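Local coordinates for protein DNA polymerase III subunit beta (Helicobacter pylori 26695, PDB 4S3I) that encircles DNA as a sliding clamp, tethering DNA polymerases and other proteins to it and conferring processivity, at residues I129-A133 / P134-D138. Residues are numbered along the deposited sequence; the frame is centred on the assembly and turned at random.
Sequences IEVNA and PFLVD
Val131, at the end of strand 127-131, meets Phe135 and Leu136 in the first turn of helix 135-143, across the strand-to-helix turn within the central domain of this sliding clamp. The two methyls of Val131 divide the work. CG1, held anti to the backbone N (chi1 178°), approaches the Phe135 ring, its nearest atom being CZ at 4.1 Å; CG2 turns instead to Leu136, touching CD2, also at 4.1 Å, with the two side chains crossing at about a right angle. Two residues earlier, on the same side of the strand as Val131, Ile129 adds a looser apolar contact through CD1 to the same Leu136 methyl.

Phe135 folds back over the turn because its CG sits between the backbone N and the carbonyl carbon (chi1 57°), which swings the ring toward the strand. The CB of Ala133 lies 3.5 Å from Phe135 CD1, while the carbonyl oxygen of Ala133 and Val131 CG1 share one ring face, the oxygen 3.9 Å above the plane and shifted toward the rim.

A water links the turn to the helix: it donates to Ala133 O at 2.8 Å and accepts from Val137 N at 3.1 Å. One residue further on the water is no longer needed: Asp138 N bonds to Pro134 O, the first direct i to i+4 bond of the helix. Outside the turn, strand 127-131 pairs with strand 217-221, whose Phe217 touches Val131 and Val137, and Met161 of strand 158-164 packs on Leu136. The chemistry is thus mostly apolar, with one water inserted between Val137 N and Ala133 O, the carbonyl four residues back and, at 5.6 Å, too distant for a direct bond, so that both polar groups have a partner where the helix starts.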
loop_
_atom_site.group_PDB
_atom_site.type_symbol
_atom_site.label_atom_id
_atom_site.label_comp_id
_atom_site.label_asym_id
_atom_site.label_seq_id
_atom_site.Cartn_x
_atom_site.Cartn_y
_atom_site.Cartn_z
ATOM N N ILE A 129 8.416 -8.832 35.325
ATOM C CA ILE A 129 8.219 -7.414 35.549
ATOM C C ILE A 129 6.786 -7.008 35.210
ATOM O O ILE A 129 6.100 -7.667 34.414
ATOM C CB ILE A 129 9.198 -6.566 34.723
ATOM C CG1 ILE A 129 9.124 -6.945 33.243
ATOM C CG2 ILE A 129 10.621 -6.725 35.236
ATOM C CD1 ILE A 129 9.795 -5.907 32.340
ATOM N N GLU A 130 6.345 -5.928 35.842
ATOM C CA GLU A 130 5.069 -5.311 35.544
ATOM C C GLU A 130 5.426 -4.024 34.829
ATOM O O GLU A 130 6.255 -3.255 35.317
ATOM C CB GLU A 130 4.304 -5.011 36.840
ATOM C CG GLU A 130 2.951 -5.721 36.971
ATOM C CD GLU A 130 3.070 -7.226 37.216
ATOM O OE1 GLU A 130 4.207 -7.748 37.228
ATOM O OE2 GLU A 130 2.024 -7.892 37.399
ATOM N N VAL A 131 4.837 -3.802 33.659
ATOM C CA VAL A 131 5.185 -2.648 32.847
ATOM C C VAL A 131 3.996 -1.709 32.817
ATOM O O VAL A 131 3.006 -1.991 32.156
ATOM C CB VAL A 131 5.556 -3.090 31.421
ATOM C CG1 VAL A 131 5.866 -1.876 30.541
ATOM C CG2 VAL A 131 6.742 -4.028 31.457
ATOM N N ASN A 132 4.073 -0.597 33.544
ATOM C CA ASN A 132 2.919 0.294 33.603
ATOM C C ASN A 132 3.101 1.609 32.840
ATOM O O ASN A 132 2.356 2.567 33.047
ATOM C CB ASN A 132 2.490 0.539 35.054
ATOM C CG ASN A 132 1.840 -0.688 35.688
ATOM O OD1 ASN A 132 2.235 -1.121 36.771
ATOM N ND2 ASN A 132 0.845 -1.257 35.008
ATOM N N ALA A 133 4.085 1.633 31.949
ATOM C CA ALA A 133 4.374 2.804 31.125
ATOM C C ALA A 133 4.843 2.334 29.755
ATOM O O ALA A 133 5.219 1.171 29.604
ATOM C CB ALA A 133 5.424 3.680 31.793
ATOM N N PRO A 134 4.835 3.230 28.749
ATOM C CA PRO A 134 5.153 2.747 27.399
ATOM C C PRO A 134 6.635 2.480 27.155
ATOM O O PRO A 134 6.996 2.145 26.028
ATOM C CB PRO A 134 4.698 3.902 26.489
ATOM C CG PRO A 134 3.769 4.736 27.335
ATOM C CD PRO A 134 4.280 4.597 28.735
ATOM N N PHE A 135 7.482 2.609 28.168
ATOM C CA PHE A 135 8.935 2.567 27.921
ATOM C C PHE A 135 9.471 1.303 27.215
ATOM O O PHE A 135 10.364 1.393 26.370
ATOM C CB PHE A 135 9.731 2.843 29.211
ATOM C CG PHE A 135 9.414 1.904 30.335
ATOM C CD1 PHE A 135 8.560 2.293 31.351
ATOM C CD2 PHE A 135 9.978 0.634 30.384
ATOM C CE1 PHE A 135 8.262 1.438 32.395
ATOM C CE2 PHE A 135 9.680 -0.233 31.423
ATOM C CZ PHE A 135 8.818 0.174 32.432
ATOM N N LEU A 136 8.941 0.131 27.552
ATOM C CA LEU A 136 9.462 -1.097 26.953
ATOM C C LEU A 136 9.112 -1.199 25.469
ATOM O O LEU A 136 9.987 -1.479 24.647
ATOM C CB LEU A 136 8.999 -2.337 27.727
ATOM C CG LEU A 136 9.577 -3.678 27.253
ATOM C CD1 LEU A 136 11.101 -3.671 27.322
ATOM C CD2 LEU A 136 9.016 -4.829 28.099
ATOM N N VAL A 137 7.856 -0.954 25.101
ATOM C CA VAL A 137 7.518 -1.053 23.679
ATOM C C VAL A 137 8.127 0.111 22.889
ATOM O O VAL A 137 8.337 0.016 21.677
ATOM C CB VAL A 137 6.001 -1.175 23.409
ATOM C CG1 VAL A 137 5.378 -2.254 24.303
ATOM C CG2 VAL A 137 5.292 0.176 23.596
ATOM N N ASP A 138 8.391 1.214 23.581
ATOM C CA ASP A 138 9.077 2.341 22.959
ATOM C C ASP A 138 10.492 1.902 22.587
ATOM O O ASP A 138 10.954 2.132 21.476
ATOM C CB ASP A 138 9.108 3.529 23.924
ATOM C CG ASP A 138 9.634 4.804 23.266
ATOM O OD1 ASP A 138 9.184 5.125 22.149
ATOM O OD2 ASP A 138 10.499 5.484 23.863
HETATM O O HOH W 1 5.774 -0.479 27.384
#